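Local coordinates for protein branched-chain-amino-acid aminotransferase (Pseudomonas aeruginosa, PDB 6NST) that probably catalyses the pyridoxal 5'-phosphate-dependent transfer of the amino group of leucine, isoleucine or valine to 2-oxoglutarate, giving the branched-chain 2-oxo acid and glutamate, at residues L27-H32 with V102-E107; T50-L55 with A83-V88; G139-T144 with I264-G269. The protein carries 1 engineered substitution. All blocks are in the same frame, centred on the assembly; numbering follows the deposited sequence.

Interaction 1 of 3, residues L27-H32 with V102-E107; sequences LTHTHH and VFYGSE. Engineered in segment 27-32: His31 (natural residue Leu).
Thr30 and Tyr104 meet through the threonine hydroxyl, which takes the backbone N-H at the end of strand 96-104: Tyr104 N lies 2.7 Å from Thr30 OG1, with an angle of 143° at the hydrogen. The same OG1 bonds to the carbonyl of Met35, so two main-chain groups grip it and fix the rotation of the side chain. Thr30 crosses Phe103 at about a right angle, its OG1 and CB lying against the phenylalanine CB.

His29 and Tyr104 run side by side and point the same way. Their rings, with centroids 5.9 Å apart and planes at 83°, form an offset edge-to-face pair in which the tyrosine presents its edge to the imidazole face. The His29 ring swings out with CG anti to the backbone N (chi1 -166°). The backbone N of His29 donates to the carbonyl of the residue after Tyr104, Gly105 O, at 3.0 Å.

The Thr28 methyl, anti to the backbone N, points at the end of strand 96-104. CG2 rests 3.1 Å from Tyr104 O and 3.6 Å from Phe103 CD1, Thr28 and Phe103 crossing at about a right angle. The polar ends turn elsewhere, Thr28 OG1 to the hydroxyl of Thr24 and His29 NE2 to the carbonyl of Gly110. Ser106 CB lies 3.6 Å from Leu27 O.

The engineered His31 takes no part across these segments; its ring meets Phe103 of the second subunit edge-to-face, and the reciprocal pair, Phe103 with His31 of the second subunit, is also edge-to-face. The arrangement joins the first turn of short helix 29-33 to the end of a central strand in the antiparallel sheet, at the interface with the second subunit, in the smaller domain of this fold-type IV enzyme.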
loop_
_atom_site.group_PDB
_atom_site.type_symbol
_atom_site.label_atom_id
_atom_site.label_comp_id
_atom_site.label_asym_id
_atom_site.label_seq_id
_atom_site.Cartn_x
_atom_site.Cartn_y
_atom_site.Cartn_z
ATOM N N LEU A 27 -36.179 8.953 9.828
ATOM C CA LEU A 27 -35.161 8.335 10.667
ATOM C C LEU A 27 -34.898 6.882 10.288
ATOM O O LEU A 27 -34.502 6.081 11.146
ATOM C CB LEU A 27 -35.554 8.441 12.140
ATOM C CG LEU A 27 -35.592 9.866 12.690
ATOM C CD1 LEU A 27 -35.893 9.856 14.177
ATOM C CD2 LEU A 27 -34.276 10.572 12.407
ATOM N N THR A 28 -35.124 6.524 9.026
ATOM C CA THR A 28 -34.797 5.188 8.544
ATOM C C THR A 28 -33.302 4.923 8.696
ATOM O O THR A 28 -32.470 5.787 8.410
ATOM C CB THR A 28 -35.222 5.048 7.081
ATOM O OG1 THR A 28 -36.613 5.369 6.954
ATOM C CG2 THR A 28 -34.997 3.639 6.588
ATOM N N HIS A 29 -32.965 3.712 9.153
ATOM C CA HIS A 29 -31.583 3.404 9.512
ATOM C C HIS A 29 -30.670 3.414 8.289
ATOM O O HIS A 29 -29.585 4.009 8.317
ATOM C CB HIS A 29 -31.520 2.054 10.225
ATOM C CG HIS A 29 -30.216 1.791 10.913
ATOM N ND1 HIS A 29 -29.119 1.276 10.259
ATOM C CD2 HIS A 29 -29.839 1.965 12.202
ATOM C CE1 HIS A 29 -28.121 1.143 11.114
ATOM N NE2 HIS A 29 -28.531 1.555 12.300
ATOM N N THR A 30 -31.086 2.752 7.205
ATOM C CA THR A 30 -30.291 2.781 5.980
ATOM C C THR A 30 -30.147 4.200 5.443
ATOM O O THR A 30 -29.120 4.538 4.841
ATOM C CB THR A 30 -30.918 1.867 4.923
ATOM O OG1 THR A 30 -30.993 0.529 5.432
ATOM C CG2 THR A 30 -30.091 1.861 3.638
ATOM N N HIS A 31 -31.152 5.048 5.674
ATOM C CA HIS A 31 -31.080 6.436 5.232
ATOM C C HIS A 31 -29.937 7.184 5.909
ATOM O O HIS A 31 -29.343 8.088 5.310
ATOM C CB HIS A 31 -32.409 7.138 5.515
ATOM C CG HIS A 31 -32.705 8.280 4.596
ATOM N ND1 HIS A 31 -33.676 9.221 4.866
ATOM C CD2 HIS A 31 -32.169 8.625 3.402
ATOM C CE1 HIS A 31 -33.720 10.100 3.881
ATOM N NE2 HIS A 31 -32.817 9.760 2.980
ATOM N N HIS A 32 -29.614 6.821 7.152
ATOM C CA HIS A 32 -28.603 7.527 7.925
ATOM C C HIS A 32 -27.244 6.843 7.921
ATOM O O HIS A 32 -26.234 7.515 8.153
ATOM C CB HIS A 32 -29.065 7.695 9.380
ATOM C CG HIS A 32 -30.202 8.653 9.546
ATOM N ND1 HIS A 32 -30.052 9.887 10.142
ATOM C CD2 HIS A 32 -31.507 8.560 9.195
ATOM C CE1 HIS A 32 -31.217 10.512 10.152
ATOM N NE2 HIS A 32 -32.115 9.728 9.583
ATOM N N VAL A 102 -33.256 -3.440 -0.454
ATOM C CA VAL A 102 -33.425 -3.982 0.890
ATOM C C VAL A 102 -32.782 -3.008 1.867
ATOM O O VAL A 102 -31.629 -2.605 1.673
ATOM C CB VAL A 102 -32.793 -5.380 1.003
ATOM C CG1 VAL A 102 -32.882 -5.903 2.422
ATOM C CG2 VAL A 102 -33.445 -6.345 0.021
ATOM N N PHE A 103 -33.521 -2.622 2.909
ATOM C CA PHE A 103 -33.017 -1.606 3.823
ATOM C C PHE A 103 -33.552 -1.836 5.230
ATOM O O PHE A 103 -34.631 -2.403 5.419
ATOM C CB PHE A 103 -33.375 -0.187 3.347
ATOM C CG PHE A 103 -34.850 0.120 3.352
ATOM C CD1 PHE A 103 -35.432 0.785 4.421
ATOM C CD2 PHE A 103 -35.650 -0.228 2.274
ATOM C CE1 PHE A 103 -36.783 1.082 4.423
ATOM C CE2 PHE A 103 -37.003 0.066 2.270
ATOM C CZ PHE A 103 -37.570 0.724 3.346
ATOM N N TYR A 104 -32.773 -1.389 6.216
ATOM C CA TYR A 104 -33.199 -1.431 7.607
ATOM C C TYR A 104 -34.212 -0.329 7.884
ATOM O O TYR A 104 -34.123 0.771 7.339
ATOM C CB TYR A 104 -31.997 -1.275 8.541
ATOM C CG TYR A 104 -31.175 -2.530 8.724
ATOM C CD1 TYR A 104 -31.782 -3.774 8.841
ATOM C CD2 TYR A 104 -29.787 -2.470 8.775
ATOM C CE1 TYR A 104 -31.029 -4.924 9.009
ATOM C CE2 TYR A 104 -29.027 -3.614 8.943
ATOM C CZ TYR A 104 -29.652 -4.837 9.058
ATOM O OH TYR A 104 -28.899 -5.976 9.223
ATOM N N GLY A 105 -35.176 -0.628 8.751
ATOM C CA GLY A 105 -36.263 0.287 9.029
ATOM C C GLY A 105 -35.897 1.339 10.056
ATOM O O GLY A 105 -34.728 1.555 10.383
ATOM N N SER A 106 -36.931 2.001 10.579
ATOM C CA SER A 106 -36.742 3.034 11.591
ATOM C C SER A 106 -37.020 2.523 13.002
ATOM O O SER A 106 -37.853 3.086 13.724
ATOM C CB SER A 106 -37.623 4.239 11.267
ATOM O OG SER A 106 -38.966 3.841 11.089
ATOM N N GLU A 107 -36.322 1.461 13.410
ATOM C CA GLU A 107 -36.509 0.896 14.744
ATOM C C GLU A 107 -35.500 1.447 15.746
ATOM O O GLU A 107 -35.884 1.986 16.790
ATOM C CB GLU A 107 -36.435 -0.633 14.683
ATOM C CG GLU A 107 -37.714 -1.300 14.204
ATOM C CD GLU A 107 -38.014 -0.996 12.753
ATOM O OE1 GLU A 107 -37.050 -0.826 11.977
ATOM O OE2 GLU A 107 -39.206 -0.922 12.388
#

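Interaction 2 of 3, residues T50-L55 with A83-V88; sequences TAIFRL and ATRAAV
Ile52 and Leu55 reach across to Thr84 and Arg85 in a contact that is apolar throughout. The Ile52 chain is extended, with chi2 at 176°, and carries CD1 to a point 3.8 Å from Thr84 CG2 and equally far from Arg85 CG. Leu55 divides its two methyls between the same residues: the Leu55 and Thr84 side chains run past each other in opposite directions, Leu55 CD1 3.7 Å from Thr84 CG2, while Leu55 CD2 lies 3.9 Å from Arg85 CG, the two side chains crossing at about a right angle. One helical turn later, Val88 CG1 meets Thr50 CG2 at 3.9 Å.

The polar groups are turned to other partners. Thr84 places OG1 beside its own backbone N (chi1 -52°), where it bonds to the carbonyl of Ile80 and leaves the methyl to face the strand; Thr50 OG1 similarly bonds to Glu94 O. Arg85 uses only its aliphatic part here: the chain bends, and the guanidinium pairs with Glu82 in a salt bridge and donates through NE to Leu305 O.

Strand 51-53, whose backbone bonds to Tyr44 and Thr304 of its sheet neighbours, thus lays Ile52 on helix 77-89, which also packs on Ile122 and Ala124 of strand 118-126: an alpha+beta arrangement, with the helix packed on one face of the antiparallel sheet of the smaller, N-terminal domain of a fold-type IV pyridoxal-phosphate enzyme.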
loop_
_atom_site.group_PDB
_atom_site.type_symbol
_atom_site.label_atom_id
_atom_site.label_comp_id
_atom_site.label_asym_id
_atom_site.label_seq_id
_atom_site.Cartn_x
_atom_site.Cartn_y
_atom_site.Cartn_z
ATOM N N THR A 50 -43.209 -8.297 -22.610
ATOM C CA THR A 50 -42.265 -7.654 -21.705
ATOM C C THR A 50 -41.606 -8.705 -20.823
ATOM O O THR A 50 -42.290 -9.452 -20.116
ATOM C CB THR A 50 -42.976 -6.603 -20.852
ATOM O OG1 THR A 50 -43.560 -5.608 -21.702
ATOM C CG2 THR A 50 -41.996 -5.934 -19.899
ATOM N N ALA A 51 -40.277 -8.777 -20.879
ATOM C CA ALA A 51 -39.531 -9.815 -20.183
ATOM C C ALA A 51 -38.377 -9.207 -19.402
ATOM O O ALA A 51 -37.691 -8.303 -19.889
ATOM C CB ALA A 51 -39.001 -10.872 -21.162
ATOM N N ILE A 52 -38.169 -9.719 -18.193
ATOM C CA ILE A 52 -37.050 -9.303 -17.356
ATOM C C ILE A 52 -35.818 -10.106 -17.749
ATOM O O ILE A 52 -35.876 -11.336 -17.868
ATOM C CB ILE A 52 -37.385 -9.495 -15.867
ATOM C CG1 ILE A 52 -38.554 -8.595 -15.459
ATOM C CG2 ILE A 52 -36.168 -9.218 -15.007
ATOM C CD1 ILE A 52 -39.010 -8.804 -14.032
ATOM N N PHE A 53 -34.700 -9.416 -17.951
ATOM C CA PHE A 53 -33.466 -10.058 -18.381
ATOM C C PHE A 53 -32.699 -10.564 -17.166
ATOM O O PHE A 53 -32.301 -9.773 -16.302
ATOM C CB PHE A 53 -32.603 -9.098 -19.196
ATOM C CG PHE A 53 -31.335 -9.718 -19.701
ATOM C CD1 PHE A 53 -31.371 -10.700 -20.676
ATOM C CD2 PHE A 53 -30.108 -9.323 -19.199
ATOM C CE1 PHE A 53 -30.207 -11.277 -21.142
ATOM C CE2 PHE A 53 -28.939 -9.895 -19.663
ATOM C CZ PHE A 53 -28.988 -10.874 -20.634
ATOM N N ARG A 54 -32.490 -11.878 -17.111
ATOM C CA ARG A 54 -31.764 -12.548 -16.034
ATOM C C ARG A 54 -32.311 -12.138 -14.667
ATOM O O ARG A 54 -31.610 -11.591 -13.814
ATOM C CB ARG A 54 -30.262 -12.279 -16.138
ATOM C CG ARG A 54 -29.679 -12.661 -17.486
ATOM C CD ARG A 54 -28.183 -12.882 -17.404
ATOM N NE ARG A 54 -27.852 -14.073 -16.629
ATOM C CZ ARG A 54 -26.622 -14.558 -16.489
ATOM N NH1 ARG A 54 -25.597 -13.954 -17.074
ATOM N NH2 ARG A 54 -26.416 -15.649 -15.765
ATOM N N LEU A 55 -33.604 -12.412 -14.482
ATOM C CA LEU A 55 -34.245 -12.133 -13.203
ATOM C C LEU A 55 -33.584 -12.916 -12.074
ATOM O O LEU A 55 -33.369 -12.382 -10.979
ATOM C CB LEU A 55 -35.733 -12.463 -13.288
ATOM C CG LEU A 55 -36.522 -12.330 -11.987
ATOM C CD1 LEU A 55 -36.402 -10.918 -11.435
ATOM C CD2 LEU A 55 -37.981 -12.711 -12.193
ATOM N N ALA A 83 -42.448 -10.597 -7.095
ATOM C CA ALA A 83 -42.692 -9.181 -6.843
ATOM C C ALA A 83 -42.026 -8.310 -7.899
ATOM O O ALA A 83 -42.575 -7.274 -8.293
ATOM C CB ALA A 83 -42.198 -8.802 -5.449
ATOM N N THR A 84 -40.842 -8.711 -8.366
ATOM C CA THR A 84 -40.163 -7.945 -9.407
ATOM C C THR A 84 -40.983 -7.923 -10.690
ATOM O O THR A 84 -41.085 -6.884 -11.354
ATOM C CB THR A 84 -38.774 -8.527 -9.663
ATOM O OG1 THR A 84 -38.074 -8.644 -8.419
ATOM C CG2 THR A 84 -37.983 -7.626 -10.599
ATOM N N ARG A 85 -41.582 -9.059 -11.049
ATOM C CA ARG A 85 -42.461 -9.097 -12.214
ATOM C C ARG A 85 -43.721 -8.271 -11.981
ATOM O O ARG A 85 -44.202 -7.594 -12.896
ATOM C CB ARG A 85 -42.809 -10.546 -12.554
ATOM C CG ARG A 85 -41.591 -11.391 -12.910
ATOM C CD ARG A 85 -41.876 -12.884 -12.829
ATOM N NE ARG A 85 -42.854 -13.322 -13.821
ATOM C CZ ARG A 85 -44.132 -13.572 -13.552
ATOM N NH1 ARG A 85 -44.591 -13.429 -12.317
ATOM N NH2 ARG A 85 -44.949 -13.965 -14.519
ATOM N N ALA A 86 -44.261 -8.301 -10.760
ATOM C CA ALA A 86 -45.458 -7.520 -10.465
ATOM C C ALA A 86 -45.187 -6.024 -10.568
ATOM O O ALA A 86 -46.039 -5.267 -11.048
ATOM C CB ALA A 86 -45.990 -7.875 -9.076
ATOM N N ALA A 87 -44.006 -5.581 -10.126
ATOM C CA ALA A 87 -43.671 -4.162 -10.203
ATOM C C ALA A 87 -43.706 -3.655 -11.638
ATOM O O ALA A 87 -44.048 -2.491 -11.877
ATOM C CB ALA A 87 -42.297 -3.909 -9.583
ATOM N N VAL A 88 -43.365 -4.509 -12.599
ATOM C CA VAL A 88 -43.421 -4.140 -14.009
ATOM C C VAL A 88 -44.823 -4.327 -14.575
ATOM O O VAL A 88 -45.337 -3.452 -15.275
ATOM C CB VAL A 88 -42.381 -4.956 -14.801
ATOM C CG1 VAL A 88 -42.457 -4.624 -16.281
ATOM C CG2 VAL A 88 -40.989 -4.696 -14.262
#

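Interaction 3 of 3, residues G139-T144 with I264-G269; sequences GIKVRT and IREVDG
Thr144 and Asp268 are joined by a nearly straight bond of 2.6 Å, in which Thr144 N donates to the syn lone pair of Asp268 OD1. Thr144 OG1 lies only 2.4 Å from Asp268 OD2, too short for its length to be trusted. Next to them the strands pair in parallel: Asp268 N donates to Val142 O at 2.8 Å, Val142 N to Glu266 O at 2.9 Å, and Arg265 N to Ile140 O at 3.3 Å. The register slips by one residue between Ile140 and Lys141, a beta bulge.

On one face, Val142 CG2 packs on Ile264 CG2 at 3.6 Å. On the other, Lys141 and Glu266 lie side by side, but Lys141 NZ stays 4.3 Å from Glu266 OE1, beyond a salt bridge; a water bonded to Glu266 OE2 accepts a weak bond from NZ. Arg265, extended from CG to NE, lays its guanidinium face on Lys141 CG, 3.3 Å from Arg265 NH2. A second water links Val142 O, Glu266 OE1 and Gly269 N.

Further out, Tyr247 OH also bonds to Asp268 OD2, while Arg143 reaches Glu174 and Ser177 of the third subunit. Phe254 of strand 251-256 backs Ile140, Val142 and Ile264. This is a parallel strand pair with a bulge, inside the mixed sheet of the larger domain of a class-IV (fold-type IV) pyridoxal-phosphate enzyme.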
loop_
_atom_site.group_PDB
_atom_site.type_symbol
_atom_site.label_atom_id
_atom_site.label_comp_id
_atom_site.label_asym_id
_atom_site.label_seq_id
_atom_site.Cartn_x
_atom_site.Cartn_y
_atom_site.Cartn_z
ATOM N N GLY A 139 -19.721 6.422 -29.122
ATOM C CA GLY A 139 -18.673 6.425 -28.126
ATOM C C GLY A 139 -18.784 7.616 -27.190
ATOM O O GLY A 139 -19.247 8.701 -27.567
ATOM N N ILE A 140 -18.349 7.411 -25.949
ATOM C CA ILE A 140 -18.391 8.439 -24.920
ATOM C C ILE A 140 -16.970 8.875 -24.588
ATOM O O ILE A 140 -15.987 8.207 -24.924
ATOM C CB ILE A 140 -19.119 7.952 -23.651
ATOM C CG1 ILE A 140 -18.381 6.757 -23.042
ATOM C CG2 ILE A 140 -20.551 7.574 -23.967
ATOM C CD1 ILE A 140 -18.991 6.258 -21.746
ATOM N N LYS A 141 -16.868 10.022 -23.916
ATOM C CA LYS A 141 -15.601 10.508 -23.387
ATOM C C LYS A 141 -15.409 9.995 -21.968
ATOM O O LYS A 141 -16.345 9.994 -21.165
ATOM C CB LYS A 141 -15.552 12.037 -23.388
ATOM C CG LYS A 141 -15.425 12.678 -24.756
ATOM C CD LYS A 141 -15.358 14.197 -24.636
ATOM C CE LYS A 141 -14.226 14.631 -23.712
ATOM N NZ LYS A 141 -14.132 16.114 -23.586
ATOM N N VAL A 142 -14.187 9.569 -21.658
ATOM C CA VAL A 142 -13.871 8.978 -20.364
ATOM C C VAL A 142 -12.641 9.670 -19.791
ATOM O O VAL A 142 -11.638 9.846 -20.491
ATOM C CB VAL A 142 -13.639 7.459 -20.478
ATOM C CG1 VAL A 142 -13.174 6.886 -19.149
ATOM C CG2 VAL A 142 -14.911 6.768 -20.937
ATOM N N ARG A 143 -12.722 10.063 -18.523
ATOM C CA ARG A 143 -11.588 10.591 -17.780
ATOM C C ARG A 143 -11.300 9.674 -16.602
ATOM O O ARG A 143 -12.226 9.246 -15.904
ATOM C CB ARG A 143 -11.856 12.017 -17.289
ATOM C CG ARG A 143 -11.878 13.055 -18.395
ATOM C CD ARG A 143 -12.208 14.439 -17.857
ATOM N NE ARG A 143 -11.156 14.962 -16.992
ATOM C CZ ARG A 143 -10.058 15.565 -17.435
ATOM N NH1 ARG A 143 -9.862 15.717 -18.739
ATOM N NH2 ARG A 143 -9.150 16.011 -16.576
ATOM N N THR A 144 -10.024 9.365 -16.389
ATOM C CA THR A 144 -9.643 8.549 -15.244
ATOM C C THR A 144 -9.920 9.309 -13.952
ATOM O O THR A 144 -9.531 10.472 -13.807
ATOM C CB THR A 144 -8.169 8.162 -15.326
ATOM O OG1 THR A 144 -7.921 7.473 -16.558
ATOM C CG2 THR A 144 -7.791 7.258 -14.164
ATOM N N ILE A 264 -16.382 3.230 -25.960
ATOM C CA ILE A 264 -15.509 4.263 -25.414
ATOM C C ILE A 264 -14.586 4.720 -26.531
ATOM O O ILE A 264 -13.771 3.934 -27.028
ATOM C CB ILE A 264 -14.692 3.752 -24.218
ATOM C CG1 ILE A 264 -15.611 3.296 -23.083
ATOM C CG2 ILE A 264 -13.728 4.824 -23.741
ATOM C CD1 ILE A 264 -14.891 2.516 -22.000
ATOM N N ARG A 265 -14.704 5.986 -26.921
ATOM C CA ARG A 265 -13.888 6.498 -28.013
ATOM C C ARG A 265 -12.653 7.254 -27.544
ATOM O O ARG A 265 -11.700 7.383 -28.321
ATOM C CB ARG A 265 -14.719 7.412 -28.920
ATOM C CG ARG A 265 -15.256 8.651 -28.239
ATOM C CD ARG A 265 -15.996 9.529 -29.233
ATOM N NE ARG A 265 -16.617 10.679 -28.584
ATOM C CZ ARG A 265 -16.014 11.848 -28.403
ATOM N NH1 ARG A 265 -14.769 12.026 -28.824
ATOM N NH2 ARG A 265 -16.657 12.838 -27.799
ATOM N N GLU A 266 -12.636 7.734 -26.300
ATOM C CA GLU A 266 -11.554 8.580 -25.820
ATOM C C GLU A 266 -11.376 8.377 -24.323
ATOM O O GLU A 266 -12.359 8.291 -23.583
ATOM C CB GLU A 266 -11.837 10.057 -26.121
ATOM C CG GLU A 266 -10.640 10.973 -25.956
ATOM C CD GLU A 266 -11.039 12.433 -25.871
ATOM O OE1 GLU A 266 -11.851 12.778 -24.986
ATOM O OE2 GLU A 266 -10.544 13.235 -26.689
ATOM N N VAL A 267 -10.123 8.301 -23.883
ATOM C CA VAL A 267 -9.785 8.151 -22.473
ATOM C C VAL A 267 -8.669 9.135 -22.152
ATOM O O VAL A 267 -7.580 9.052 -22.735
ATOM C CB VAL A 267 -9.351 6.716 -22.126
ATOM C CG1 VAL A 267 -9.027 6.610 -20.640
ATOM C CG2 VAL A 267 -10.428 5.717 -22.502
ATOM N N ASP A 268 -8.936 10.056 -21.225
ATOM C CA ASP A 268 -7.949 11.043 -20.784
ATOM C C ASP A 268 -7.372 11.814 -21.967
ATOM O O ASP A 268 -6.170 12.083 -22.038
ATOM C CB ASP A 268 -6.838 10.378 -19.970
ATOM C CG ASP A 268 -7.354 9.738 -18.702
ATOM O OD1 ASP A 268 -8.384 10.218 -18.183
ATOM O OD2 ASP A 268 -6.734 8.759 -18.226
ATOM N N GLY A 269 -8.240 12.170 -22.913
ATOM C CA GLY A 269 -7.819 12.848 -24.118
ATOM C C GLY A 269 -7.121 11.979 -25.144
ATOM O O GLY A 269 -6.797 12.476 -26.228
HETATM O O HOH W 1 -11.653 15.580 -25.509
HETATM O O HOH W 2 -11.178 12.029 -22.446
#

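Interactions 1 and 2 both involve one antiparallel sheet, through strands 96-104 and 51-53, each with a helix against it, and interaction 3 belongs to the separate mixed sheet across the chain's centre. Along the sequence, both segments of interaction 2 fall between those of interaction 1, and helix 77-89 leads on to strand 96-104, so interaction 1 encloses interaction 2 in sequence although their centres lie 26 Å apart. Interaction 3 comes later, with its centre about 38 Å from that of interaction 1 and 33 Å from that of interaction 2. None of the three touches another. No other chain touches the segments of interaction 2; interactions 1 and 3 sit at contacts with different neighbouring subunits.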